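Local coordinates for protein glycoside hydrolase family 81 (Clostridium thermocellum, PDB 6FOP) that probably hydrolyses beta-1,3-glucans such as laminarin as a family 81 glycoside hydrolase of the cellulosome, at residues K19-E24 and E411-H416; I145-T150 and G188-I193; Y323-A328 and L359-A364; E496-W501 and Y522-E527; N567-E572 and P611-D616. One frame throughout, in Å; residues are numbered along the deposited sequence.

Contact 1 of 5, residues K19-E24 and E411-H416; sequences KVPQAE and EELNDH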
# COMPACT_ATOMS: atom_id res chain seq x y z
N LYS A 19 -21.11 -1.82 -15.07
CA LYS A 19 -20.97 -3.04 -14.34
C LYS A 19 -20.50 -2.75 -12.93
O LYS A 19 -19.88 -1.71 -12.65
CB LYS A 19 -20.02 -3.99 -15.06
CG LYS A 19 -20.55 -4.50 -16.42
CD LYS A 19 -21.75 -5.44 -16.22
CE LYS A 19 -22.54 -5.72 -17.49
NZ LYS A 19 -23.84 -6.41 -17.20
N VAL A 20 -20.84 -3.66 -12.02
CA VAL A 20 -20.54 -3.52 -10.60
C VAL A 20 -19.93 -4.82 -10.13
O VAL A 20 -20.01 -5.84 -10.82
CB VAL A 20 -21.79 -3.18 -9.75
CG1 VAL A 20 -22.29 -1.80 -10.10
CG2 VAL A 20 -22.91 -4.22 -9.90
N PRO A 21 -19.31 -4.79 -8.94
CA PRO A 21 -18.82 -6.07 -8.43
C PRO A 21 -19.95 -7.08 -8.18
O PRO A 21 -21.10 -6.69 -7.98
CB PRO A 21 -18.18 -5.72 -7.10
CG PRO A 21 -18.04 -4.27 -7.09
CD PRO A 21 -19.01 -3.67 -8.04
N GLN A 22 -19.58 -8.36 -8.18
CA GLN A 22 -20.54 -9.44 -8.00
C GLN A 22 -21.47 -9.22 -6.80
O GLN A 22 -21.08 -8.67 -5.76
CB GLN A 22 -19.81 -10.78 -7.86
CG GLN A 22 -18.91 -10.85 -6.66
CD GLN A 22 -18.10 -12.12 -6.60
OE1 GLN A 22 -17.38 -12.48 -7.54
NE2 GLN A 22 -18.17 -12.79 -5.46
N ALA A 23 -22.68 -9.71 -6.97
CA ALA A 23 -23.70 -9.63 -5.91
C ALA A 23 -23.33 -10.47 -4.69
O ALA A 23 -23.57 -10.04 -3.56
CB ALA A 23 -25.03 -10.09 -6.46
N GLU A 24 -22.71 -11.63 -4.93
CA GLU A 24 -22.42 -12.60 -3.86
C GLU A 24 -21.20 -12.14 -3.05
O GLU A 24 -20.13 -11.89 -3.61
CB GLU A 24 -22.08 -13.97 -4.47
CG GLU A 24 -23.15 -14.63 -5.33
CD GLU A 24 -23.42 -14.02 -6.72
OE1 GLU A 24 -22.59 -13.24 -7.31
OE2 GLU A 24 -24.52 -14.35 -7.24
N GLU A 411 -15.86 -3.86 -11.89
CA GLU A 411 -16.25 -5.23 -11.59
C GLU A 411 -15.33 -5.92 -10.62
O GLU A 411 -15.74 -6.87 -9.93
CB GLU A 411 -16.28 -6.08 -12.86
CG GLU A 411 -17.34 -5.71 -13.83
CD GLU A 411 -17.44 -6.73 -14.92
OE1 GLU A 411 -16.57 -6.72 -15.83
OE2 GLU A 411 -18.37 -7.57 -14.82
N GLU A 412 -14.08 -5.47 -10.55
CA GLU A 412 -13.06 -6.11 -9.70
C GLU A 412 -12.61 -5.23 -8.55
O GLU A 412 -11.76 -5.63 -7.75
CB GLU A 412 -11.87 -6.49 -10.56
CG GLU A 412 -12.17 -7.52 -11.61
CD GLU A 412 -10.97 -7.78 -12.48
OE1 GLU A 412 -9.91 -8.14 -11.94
OE2 GLU A 412 -11.07 -7.62 -13.71
N LEU A 413 -13.12 -3.99 -8.49
CA LEU A 413 -12.66 -3.00 -7.52
C LEU A 413 -11.16 -2.84 -7.54
O LEU A 413 -10.49 -2.57 -6.53
CB LEU A 413 -13.22 -3.29 -6.11
CG LEU A 413 -14.74 -3.17 -6.02
CD1 LEU A 413 -15.18 -3.40 -4.59
CD2 LEU A 413 -15.32 -1.86 -6.58
N ASN A 414 -10.59 -2.92 -8.75
CA ASN A 414 -9.16 -2.69 -8.89
C ASN A 414 -8.80 -1.19 -8.82
O ASN A 414 -9.54 -0.35 -9.32
CB ASN A 414 -8.63 -3.18 -10.23
CG ASN A 414 -8.69 -4.68 -10.40
OD1 ASN A 414 -8.69 -5.45 -9.44
ND2 ASN A 414 -8.78 -5.11 -11.66
N ASP A 415 -7.67 -0.89 -8.21
CA ASP A 415 -6.93 0.33 -8.58
C ASP A 415 -7.58 1.65 -8.18
O ASP A 415 -7.23 2.69 -8.76
CB ASP A 415 -6.65 0.38 -10.09
CG ASP A 415 -5.84 -0.79 -10.62
OD1 ASP A 415 -5.41 -1.63 -9.83
OD2 ASP A 415 -5.66 -0.88 -11.86
N HIS A 416 -8.49 1.70 -7.22
CA HIS A 416 -9.13 2.98 -6.97
C HIS A 416 -8.13 4.05 -6.52
O HIS A 416 -8.32 5.24 -6.81
CB HIS A 416 -10.28 2.89 -5.97
CG HIS A 416 -11.50 2.23 -6.52
ND1 HIS A 416 -12.73 2.31 -5.90
CD2 HIS A 416 -11.69 1.46 -7.61
CE1 HIS A 416 -13.63 1.65 -6.62
NE2 HIS A 416 -13.02 1.11 -7.66
O HOH W 1 -19.52 -8.42 -11.83
O HOH W 2 -17.43 -8.99 -10.09
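Pro21 and Glu411 bring two irregular loop segments together, with their CA atoms 4.2 Å apart. Pro21 CA also makes a CH...O contact of 3.5 Å to Glu411 O. Next to it, Lys19 and Glu411 lie side by side and point the same way. Lys19 CB rests on Glu411 CG at 3.4 Å. The lysine chain then bends at chi2 (-69°), and Lys19 NZ stays 6.1 Å from Glu411 OE2, too far for a salt bridge. Pro21 CG in turn packs on the branch carbon of Leu413, 3.6 Å from CG, the two side chains crossing near a right angle. Water carries the polar link. One molecule accepts from Gln22 N at 2.9 Å and donates to Glu411 O at 2.7 Å. Between the two segments the contact thus rests on aliphatic carbon and bridging water, while direct bonds such as Trp397 NE1 to Gln22 O tie 19-24 to neighbouring parts of the C-terminal family 81 region. The charged ends of Lys19 and Glu411 probably interact only weakly.

Contact 2 of 5, residues I145-T150 and G188-I193; sequences IDFSGT and GTITCI. With MG (magnesium ion), chain B.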
# COMPACT_ATOMS: atom_id res chain seq x y z
N ILE A 145 -6.25 -33.23 11.43
CA ILE A 145 -5.09 -32.60 10.79
C ILE A 145 -4.54 -33.55 9.73
O ILE A 145 -3.86 -34.55 10.03
CB ILE A 145 -4.00 -32.20 11.81
CG1 ILE A 145 -4.64 -31.49 13.03
CG2 ILE A 145 -2.93 -31.34 11.13
CD1 ILE A 145 -5.46 -30.25 12.73
N ASP A 146 -4.87 -33.24 8.48
CA ASP A 146 -4.54 -34.06 7.32
C ASP A 146 -3.25 -33.56 6.70
O ASP A 146 -3.23 -32.55 5.97
CB ASP A 146 -5.71 -34.00 6.33
CG ASP A 146 -5.50 -34.82 5.09
OD1 ASP A 146 -4.48 -35.51 4.97
OD2 ASP A 146 -6.38 -34.75 4.20
N PHE A 147 -2.15 -34.22 7.04
CA PHE A 147 -0.81 -33.82 6.57
C PHE A 147 -0.58 -34.19 5.11
O PHE A 147 -1.19 -35.15 4.59
CB PHE A 147 0.29 -34.45 7.45
CG PHE A 147 0.39 -33.83 8.81
CD1 PHE A 147 -0.42 -34.27 9.84
CD2 PHE A 147 1.28 -32.77 9.04
CE1 PHE A 147 -0.34 -33.68 11.11
CE2 PHE A 147 1.37 -32.18 10.29
CZ PHE A 147 0.54 -32.62 11.32
N SER A 148 0.28 -33.42 4.45
CA SER A 148 0.78 -33.77 3.13
C SER A 148 1.91 -34.79 3.28
O SER A 148 3.10 -34.45 3.26
CB SER A 148 1.25 -32.52 2.39
OG SER A 148 1.80 -32.88 1.15
N GLY A 149 1.53 -36.05 3.43
CA GLY A 149 2.45 -37.12 3.84
C GLY A 149 2.33 -37.38 5.34
O GLY A 149 1.33 -37.08 5.96
N THR A 150 3.36 -37.97 5.92
CA THR A 150 3.33 -38.42 7.32
C THR A 150 4.31 -37.49 8.01
O THR A 150 5.43 -37.42 7.59
CB THR A 150 3.84 -39.89 7.44
OG1 THR A 150 2.96 -40.72 6.69
CG2 THR A 150 3.83 -40.36 8.86
N GLY A 188 -0.83 -40.29 8.30
CA GLY A 188 -0.95 -39.04 7.60
C GLY A 188 -2.05 -38.15 8.10
O GLY A 188 -2.13 -37.02 7.63
N THR A 189 -2.90 -38.63 9.01
CA THR A 189 -3.93 -37.78 9.61
C THR A 189 -3.92 -37.94 11.13
O THR A 189 -4.08 -39.06 11.63
CB THR A 189 -5.34 -38.08 9.05
OG1 THR A 189 -5.39 -37.74 7.67
CG2 THR A 189 -6.42 -37.29 9.77
N ILE A 190 -3.73 -36.84 11.84
CA ILE A 190 -3.77 -36.87 13.30
C ILE A 190 -5.02 -36.14 13.73
O ILE A 190 -5.21 -34.97 13.34
CB ILE A 190 -2.52 -36.21 13.93
CG1 ILE A 190 -1.24 -36.91 13.42
CG2 ILE A 190 -2.59 -36.22 15.44
CD1 ILE A 190 0.07 -36.35 13.95
N THR A 191 -5.83 -36.81 14.54
CA THR A 191 -7.06 -36.20 15.08
C THR A 191 -6.84 -35.83 16.52
O THR A 191 -6.33 -36.63 17.31
CB THR A 191 -8.26 -37.15 14.91
OG1 THR A 191 -8.41 -37.44 13.51
CG2 THR A 191 -9.55 -36.53 15.43
N CYS A 192 -7.19 -34.59 16.86
CA CYS A 192 -7.10 -34.11 18.21
C CYS A 192 -8.42 -34.41 18.91
O CYS A 192 -9.45 -33.85 18.52
CB CYS A 192 -6.82 -32.62 18.23
SG CYS A 192 -6.68 -31.96 19.90
N ILE A 193 -8.39 -35.30 19.91
CA ILE A 193 -9.60 -35.64 20.64
C ILE A 193 -9.76 -34.59 21.72
O ILE A 193 -9.09 -34.63 22.76
CB ILE A 193 -9.54 -37.06 21.23
CG1 ILE A 193 -9.15 -38.08 20.15
CG2 ILE A 193 -10.86 -37.40 21.89
CD1 ILE A 193 -10.07 -38.14 18.96
MG MG B . -2.68 -36.92 4.96
O HOH W 3 -0.92 -38.18 4.20
O HOH W 4 -4.08 -38.69 5.58
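A magnesium site sits at the end of an antiparallel strand pair, where Asp146 and Phe147 of strand 143-147 meet Gly188 and Thr189 of the segment 188-193. The two strands are neighbours in a seven-stranded antiparallel sheet and run at 165° to each other. Ile145 and Ile190 form a hydrogen-bonded pair, with Ile145 N to Ile190 O at 2.8 Å and the return bond from Ile190 N. Asp146 and Thr189 follow as a non-hydrogen-bonded pair. Phe147 N then donates to Gly188 O at 2.9 Å, almost in line with the carbonyl. That same oxygen lies at the edge of the Phe147 ring, in its plane. Beyond it, Phe147 CE1 meets Ile190 CD1 at 3.9 Å on the side of the sheet where Ile145 also packs.

Asp146 and Thr189 point to the other side. The carboxylate of Asp146, with CG anti to the backbone N (chi1 -180°), extends to the metal through OD1 at 2.3 Å. Its OD2 lies close to Glu65, and the cation would be expected to ease this crowding of negative charge. Phe147 O binds at 2.4 Å. Gly188 O, also part of the site, stands further off at 2.7 Å from the magnesium. Two waters are also ligands. One is held by Gly149 O. The other is tied to Thr189 OG1 by a short hydrogen bond of 2.6 Å.

Contact 3 of 5, residues Y323-A328 and L359-A364; sequences YINELA and LGNISA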
# COMPACT_ATOMS: atom_id res chain seq x y z
N TYR A 323 6.66 25.70 -24.17
CA TYR A 323 6.15 24.39 -23.80
C TYR A 323 4.82 24.48 -23.06
O TYR A 323 3.93 23.67 -23.29
CB TYR A 323 7.18 23.58 -22.97
CG TYR A 323 8.56 23.46 -23.57
CD1 TYR A 323 8.79 23.55 -24.92
CD2 TYR A 323 9.67 23.29 -22.74
CE1 TYR A 323 10.07 23.46 -25.44
CE2 TYR A 323 10.95 23.20 -23.24
CZ TYR A 323 11.16 23.34 -24.60
OH TYR A 323 12.45 23.25 -25.08
N ILE A 324 4.70 25.47 -22.19
CA ILE A 324 3.44 25.73 -21.49
C ILE A 324 2.32 26.08 -22.48
O ILE A 324 1.23 25.55 -22.38
CB ILE A 324 3.63 26.79 -20.39
CG1 ILE A 324 4.39 26.18 -19.21
CG2 ILE A 324 2.31 27.41 -19.96
CD1 ILE A 324 3.60 25.14 -18.40
N ASN A 325 2.62 26.94 -23.46
CA ASN A 325 1.63 27.26 -24.49
C ASN A 325 1.24 26.05 -25.33
O ASN A 325 0.07 25.90 -25.70
CB ASN A 325 2.11 28.40 -25.38
CG ASN A 325 2.02 29.75 -24.69
OD1 ASN A 325 1.17 29.97 -23.83
ND2 ASN A 325 2.88 30.65 -25.08
N GLU A 326 2.21 25.19 -25.63
CA GLU A 326 1.93 23.99 -26.40
C GLU A 326 0.96 23.09 -25.60
O GLU A 326 -0.00 22.57 -26.17
CB GLU A 326 3.24 23.26 -26.77
CG GLU A 326 4.06 24.03 -27.81
CD GLU A 326 5.49 23.56 -28.03
OE1 GLU A 326 5.95 22.64 -27.34
OE2 GLU A 326 6.18 24.15 -28.93
N LEU A 327 1.21 22.94 -24.31
CA LEU A 327 0.31 22.16 -23.48
C LEU A 327 -1.06 22.81 -23.35
O LEU A 327 -2.08 22.11 -23.34
CB LEU A 327 0.94 21.92 -22.10
CG LEU A 327 0.09 21.11 -21.13
CD1 LEU A 327 -0.19 19.70 -21.63
CD2 LEU A 327 0.76 21.10 -19.79
N ALA A 328 -1.09 24.13 -23.23
CA ALA A 328 -2.37 24.83 -23.09
C ALA A 328 -3.30 24.58 -24.27
O ALA A 328 -4.52 24.50 -24.08
CB ALA A 328 -2.16 26.31 -22.84
N LEU A 359 5.79 31.65 -14.66
CA LEU A 359 6.16 32.38 -15.86
C LEU A 359 5.32 33.61 -16.12
O LEU A 359 5.67 34.39 -17.01
CB LEU A 359 6.07 31.45 -17.07
CG LEU A 359 7.11 30.33 -17.10
CD1 LEU A 359 6.63 29.25 -18.05
CD2 LEU A 359 8.46 30.83 -17.56
N GLY A 360 4.23 33.78 -15.39
CA GLY A 360 3.29 34.88 -15.66
C GLY A 360 2.42 34.61 -16.88
O GLY A 360 1.85 35.54 -17.46
N ASN A 361 2.27 33.34 -17.24
CA ASN A 361 1.44 32.96 -18.38
C ASN A 361 -0.00 32.73 -17.91
O ASN A 361 -0.44 31.62 -17.61
CB ASN A 361 2.03 31.75 -19.09
CG ASN A 361 1.37 31.51 -20.44
OD1 ASN A 361 0.18 31.80 -20.62
ND2 ASN A 361 2.15 30.99 -21.40
N ILE A 362 -0.70 33.84 -17.73
CA ILE A 362 -2.05 33.85 -17.18
C ILE A 362 -3.01 33.15 -18.12
O ILE A 362 -3.90 32.43 -17.67
CB ILE A 362 -2.51 35.28 -16.83
CG1 ILE A 362 -1.55 35.90 -15.80
CG2 ILE A 362 -3.95 35.29 -16.37
CD1 ILE A 362 -1.35 35.14 -14.52
N SER A 363 -2.83 33.30 -19.43
CA SER A 363 -3.70 32.62 -20.41
C SER A 363 -3.65 31.10 -20.19
O SER A 363 -4.68 30.41 -20.14
CB SER A 363 -3.25 32.93 -21.83
OG SER A 363 -4.04 32.20 -22.76
N ALA A 364 -2.44 30.59 -20.07
CA ALA A 364 -2.28 29.13 -19.90
C ALA A 364 -2.78 28.71 -18.51
O ALA A 364 -3.49 27.71 -18.39
CB ALA A 364 -0.83 28.72 -20.09
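Asn361 turns its side chain toward Asn325 with CG anti to the backbone N (chi1 -168°), while Asn325 swings CG next to its own backbone N (chi1 -75°). The two amides meet with their planes 71° apart. Asn361 ND2 donates to Asn325 OD1 at 2.8 Å. The bond is nearly straight and lies in the donor's amide plane, but it reaches the acceptor from above the carbonyl plane. ND2 has a second acceptor in Asn321 OD1 of the same partner helix.

The other end of the Asn361 amide works within its own segment. OD1 accepts from Ala364 N at 2.9 Å, an N-cap bond at the start of helix 362-379. Just before it, Gly360 ends helix 339-359 in a Schellman motif. The contact therefore sets the corner between two successive helices against helix 317-329.

Apolar contacts accompany the amide pair. Ile324 CG2 presses on Ala364 CB at 3.4 Å, tighter than usual van der Waals contact. Its CG1 branch meets Leu359 CD1 at 4.0 Å. Ala328 CB lies 3.9 Å from Ala364 CB, and here the two CA atoms come within 5.4 Å, as two alanines allow. Ile324 also packs on Ile355 and Ala356 of helix 339-359. One amide thus serves both helices: its oxygen caps the new helix and its nitrogen ties that cap to two asparagines of helix 317-329.

Contact 4 of 5, residues E496-W501 and Y522-E527; sequences EAINAW and YLYTTE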
# COMPACT_ATOMS: atom_id res chain seq x y z
N GLU A 496 2.12 5.31 -8.30
CA GLU A 496 0.72 5.76 -8.37
C GLU A 496 -0.03 5.68 -7.02
O GLU A 496 -0.94 6.48 -6.78
CB GLU A 496 -0.08 5.07 -9.47
CG GLU A 496 0.22 5.65 -10.84
CD GLU A 496 -0.67 5.17 -11.95
OE1 GLU A 496 -1.25 4.07 -11.82
OE2 GLU A 496 -0.74 5.87 -12.99
N ALA A 497 0.36 4.76 -6.14
CA ALA A 497 -0.19 4.75 -4.78
C ALA A 497 0.30 6.01 -4.05
O ALA A 497 -0.48 6.76 -3.44
CB ALA A 497 0.27 3.49 -4.05
N ILE A 498 1.59 6.28 -4.15
CA ILE A 498 2.19 7.44 -3.48
C ILE A 498 1.64 8.77 -4.01
O ILE A 498 1.51 9.73 -3.24
CB ILE A 498 3.73 7.34 -3.53
CG1 ILE A 498 4.21 6.24 -2.55
CG2 ILE A 498 4.42 8.67 -3.26
CD1 ILE A 498 5.60 5.71 -2.86
N ASN A 499 1.28 8.82 -5.29
CA ASN A 499 0.63 10.00 -5.84
C ASN A 499 -0.66 10.30 -5.09
O ASN A 499 -0.97 11.48 -4.80
CB ASN A 499 0.32 9.77 -7.31
CG ASN A 499 -0.29 10.98 -7.99
OD1 ASN A 499 0.24 12.10 -7.91
ND2 ASN A 499 -1.38 10.76 -8.70
N ALA A 500 -1.46 9.27 -4.78
CA ALA A 500 -2.68 9.51 -4.01
C ALA A 500 -2.35 10.04 -2.62
O ALA A 500 -3.00 10.95 -2.10
CB ALA A 500 -3.51 8.25 -3.91
N TRP A 501 -1.33 9.47 -1.99
CA TRP A 501 -1.01 9.84 -0.64
C TRP A 501 -0.48 11.25 -0.52
O TRP A 501 -0.91 12.02 0.36
CB TRP A 501 -0.05 8.84 -0.00
CG TRP A 501 -0.46 7.40 -0.08
CD1 TRP A 501 0.39 6.36 -0.06
CD2 TRP A 501 -1.79 6.83 -0.23
NE1 TRP A 501 -0.30 5.17 -0.12
CE2 TRP A 501 -1.63 5.42 -0.25
CE3 TRP A 501 -3.08 7.35 -0.35
CZ2 TRP A 501 -2.71 4.54 -0.37
CZ3 TRP A 501 -4.16 6.47 -0.47
CH2 TRP A 501 -3.97 5.08 -0.47
N TYR A 522 1.01 9.65 7.14
CA TYR A 522 1.09 8.22 7.51
C TYR A 522 1.23 7.31 6.29
O TYR A 522 2.15 6.47 6.18
CB TYR A 522 -0.14 7.85 8.36
CG TYR A 522 -0.47 6.36 8.45
CD1 TYR A 522 0.35 5.49 9.17
CD2 TYR A 522 -1.54 5.81 7.77
CE1 TYR A 522 0.08 4.13 9.25
CE2 TYR A 522 -1.80 4.45 7.82
CZ TYR A 522 -1.00 3.63 8.56
OH TYR A 522 -1.27 2.28 8.60
N LEU A 523 0.31 7.48 5.34
CA LEU A 523 0.33 6.64 4.14
C LEU A 523 1.58 6.84 3.31
O LEU A 523 2.22 5.87 2.88
CB LEU A 523 -0.93 6.89 3.30
CG LEU A 523 -2.26 6.56 3.99
CD1 LEU A 523 -3.43 7.15 3.22
CD2 LEU A 523 -2.43 5.04 4.12
N TYR A 524 1.88 8.10 3.03
CA TYR A 524 3.02 8.45 2.20
C TYR A 524 4.33 7.95 2.78
O TYR A 524 5.12 7.28 2.11
CB TYR A 524 3.06 9.98 2.05
CG TYR A 524 4.27 10.51 1.31
CD1 TYR A 524 4.31 10.57 -0.08
CD2 TYR A 524 5.38 10.93 2.01
CE1 TYR A 524 5.45 11.05 -0.73
CE2 TYR A 524 6.50 11.43 1.36
CZ TYR A 524 6.53 11.48 -0.01
OH TYR A 524 7.65 11.96 -0.63
N THR A 525 4.58 8.28 4.04
CA THR A 525 5.84 7.94 4.67
C THR A 525 6.02 6.43 4.74
O THR A 525 7.09 5.89 4.45
CB THR A 525 5.91 8.60 6.06
OG1 THR A 525 5.70 10.03 5.93
CG2 THR A 525 7.24 8.36 6.70
N THR A 526 4.94 5.73 5.11
CA THR A 526 5.04 4.28 5.26
C THR A 526 5.23 3.61 3.89
O THR A 526 6.11 2.76 3.73
CB THR A 526 3.83 3.73 5.97
OG1 THR A 526 3.65 4.38 7.24
CG2 THR A 526 4.03 2.23 6.22
N GLU A 527 4.43 3.99 2.87
CA GLU A 527 4.60 3.39 1.56
C GLU A 527 6.00 3.60 1.01
O GLU A 527 6.60 2.68 0.45
CB GLU A 527 3.51 3.83 0.59
CG GLU A 527 3.46 2.96 -0.67
CD GLU A 527 2.13 2.28 -0.97
OE1 GLU A 527 1.08 2.67 -0.39
OE2 GLU A 527 2.15 1.30 -1.77
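The Trp501 indole lies with Leu523 on one face, Ala497 O of its own helix on the opposite face, and Glu527 OE1 at its edge. Leu523 CB sits over the five-membered ring, 3.5 Å from its centroid, in a CH-pi contact. Leu523 CD1 continues above the rim of the six-membered ring, 3.6 Å from Trp501 CE3. In the ring plane, Trp501 NE1 donates to Glu527 OE1 at 2.9 Å in a nearly straight bond. The carboxylate is turned 41° from the indole, and OE1 is met on its anti side, from somewhat out of the carboxylate plane.

Glu527 reaches this edge with CG anti to the backbone N (chi1 -166°) and a bend at chi2. Its OE1 also bonds Ser477 OG, and its OE2 bonds Gln491 NE2. The aliphatic part of the chain lies against Ile498, CG to CG1 at 3.9 Å. Ile498 CG2 touches the Tyr524 ring at CE1, 3.6 Å away, and the ring's hydroxyl bonds Ala584 O.

The backbones belong to consecutive helices, 494-511 and 514-534. The segments 496-501 and 522-527 run roughly antiparallel, at 150°, with axes 8.7 Å apart at closest approach, a helical hairpin consistent with the alpha/alpha barrel of the family 81 catalytic region. Every touching residue is buried. The Glu527 carboxylate thus lies in the core with neutral donors on both oxygens, which would be expected to hold its orientation and to compensate for its burial.

Contact 5 of 5, residues N567-E572 and P611-D616; sequences NGTNSE and PPNWKD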
# COMPACT_ATOMS: atom_id res chain seq x y z
N ASN A 567 3.58 -5.94 -22.87
CA ASN A 567 4.86 -6.27 -23.45
C ASN A 567 5.64 -4.98 -23.74
O ASN A 567 5.81 -4.58 -24.87
CB ASN A 567 4.66 -7.10 -24.71
CG ASN A 567 5.96 -7.62 -25.28
OD1 ASN A 567 7.00 -7.64 -24.62
ND2 ASN A 567 5.90 -8.08 -26.51
N GLY A 568 6.11 -4.36 -22.67
CA GLY A 568 6.84 -3.09 -22.77
C GLY A 568 8.34 -3.30 -22.70
O GLY A 568 8.82 -4.43 -22.48
N THR A 569 9.07 -2.22 -22.93
CA THR A 569 10.52 -2.26 -22.83
C THR A 569 10.91 -2.30 -21.36
O THR A 569 10.08 -2.05 -20.44
CB THR A 569 11.17 -1.02 -23.44
OG1 THR A 569 10.84 0.10 -22.63
CG2 THR A 569 10.73 -0.79 -24.91
N ASN A 570 12.19 -2.57 -21.11
CA ASN A 570 12.71 -2.50 -19.75
C ASN A 570 12.72 -1.07 -19.19
O ASN A 570 12.66 -0.88 -17.97
CB ASN A 570 14.08 -3.20 -19.65
CG ASN A 570 13.96 -4.69 -19.83
OD1 ASN A 570 14.22 -5.26 -20.92
ND2 ASN A 570 13.50 -5.33 -18.82
N SER A 571 12.74 -0.07 -20.08
CA SER A 571 12.50 1.30 -19.64
C SER A 571 11.10 1.47 -19.05
O SER A 571 10.94 2.11 -18.00
CB SER A 571 12.76 2.29 -20.76
OG SER A 571 12.50 3.60 -20.31
N GLU A 572 10.09 0.94 -19.74
CA GLU A 572 8.73 0.93 -19.19
C GLU A 572 8.66 0.13 -17.87
O GLU A 572 8.04 0.59 -16.91
CB GLU A 572 7.72 0.40 -20.20
CG GLU A 572 7.56 1.35 -21.39
CD GLU A 572 6.80 0.71 -22.52
OE1 GLU A 572 5.56 0.83 -22.53
OE2 GLU A 572 7.45 0.09 -23.40
N PRO A 611 17.74 5.35 -22.91
CA PRO A 611 16.45 4.64 -22.88
C PRO A 611 15.81 4.58 -24.25
O PRO A 611 15.87 5.57 -24.98
CB PRO A 611 15.58 5.48 -21.94
CG PRO A 611 16.52 6.39 -21.23
CD PRO A 611 17.72 6.57 -22.08
N PRO A 612 15.25 3.44 -24.66
CA PRO A 612 14.63 3.39 -26.00
C PRO A 612 13.33 4.18 -26.10
O PRO A 612 12.93 4.60 -27.19
CB PRO A 612 14.39 1.89 -26.20
CG PRO A 612 14.21 1.37 -24.81
CD PRO A 612 15.24 2.12 -24.01
N ASN A 613 12.67 4.33 -24.95
CA ASN A 613 11.41 5.00 -24.83
C ASN A 613 11.21 5.47 -23.38
O ASN A 613 12.07 5.21 -22.53
CB ASN A 613 10.24 4.14 -25.36
CG ASN A 613 9.96 2.91 -24.52
OD1 ASN A 613 10.78 2.47 -23.72
ND2 ASN A 613 8.79 2.37 -24.73
N TRP A 614 10.14 6.21 -23.13
CA TRP A 614 9.95 6.91 -21.84
C TRP A 614 11.20 7.65 -21.40
O TRP A 614 11.56 7.68 -20.22
CB TRP A 614 9.43 5.96 -20.75
CG TRP A 614 8.01 5.57 -20.92
CD1 TRP A 614 7.19 5.79 -21.99
CD2 TRP A 614 7.20 4.86 -19.95
NE1 TRP A 614 5.94 5.27 -21.75
CE2 TRP A 614 5.93 4.68 -20.52
CE3 TRP A 614 7.44 4.37 -18.67
CZ2 TRP A 614 4.89 4.01 -19.85
CZ3 TRP A 614 6.42 3.72 -18.00
CH2 TRP A 614 5.16 3.54 -18.60
N LYS A 615 11.85 8.31 -22.38
CA LYS A 615 13.08 9.04 -22.06
C LYS A 615 12.82 10.19 -21.08
O LYS A 615 13.67 10.50 -20.25
CB LYS A 615 13.71 9.63 -23.31
CG LYS A 615 14.38 8.64 -24.25
CD LYS A 615 15.00 9.40 -25.43
CE LYS A 615 15.98 8.57 -26.22
NZ LYS A 615 15.28 7.52 -26.99
N ASP A 616 11.65 10.84 -21.20
CA ASP A 616 11.27 11.89 -20.24
C ASP A 616 11.25 11.38 -18.79
O ASP A 616 11.89 11.95 -17.91
CB ASP A 616 9.96 12.60 -20.59
CG ASP A 616 8.78 11.67 -20.89
OD1 ASP A 616 8.94 10.42 -21.02
OD2 ASP A 616 7.66 12.21 -20.97
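Hydrogen bonds centre on Asn613, which faces the start of helix 570-575. Thr569 OG1 donates to Asn613 OD1 at 2.6 Å, in the carbonyl plane and on a lone pair. Asn613 ND2 donates to Glu572 OE2 at 3.0 Å. This bond lies in the amide plane but meets the oxygen from above the carboxylate plane, since the two flat groups stand nearly perpendicular. The backbone takes part as well: Ser571 OG gives its proton to Asn613 O at 2.8 Å.

Thr569 and Glu572 form a capping box. Glu572 N donates to Thr569 OG1, and Thr569 N donates to Glu572 OE2 at 2.9 Å. That carboxylate oxygen therefore holds two N-H groups, which come from opposite faces of its plane. Glu572 OE1 is taken by Trp566 NE1. The capped helix carries His574, a ligand of the bound nickel.

Apolar and CH-pi packing flanks the polar group. Glu572 CG lies over the six-membered ring of Trp614, 3.8 Å from its centroid and 12° off the normal. Trp614 is itself the N-cap residue of helix 615-622. Pro612 CG meets Thr569 CG2 at 4.1 Å, and Pro612 CD lies at the same distance from Ser571 CB.

How the contacts relate
Contacts 3, 4 and 5 all fall within the C-terminal family 81 range and follow one another along the chain. Contact 4 is the most central, its centre about 7 Å from that of the chain. The nearest atoms of contacts 1 and 4 are about 6 Å apart. Those of contacts 4 and 5 are about 8 Å apart. Contact 1 joins the N-terminal part of the chain to this region and encloses contacts 2 and 3 in sequence. Those two lie on opposite sides of the chain's centre, their centres 72 Å apart. The metals differ: contact 2 holds magnesium directly, the side chain of Leu523 in contact 4 is about 8 Å from a calcium, and contact 5 borders the nickel site.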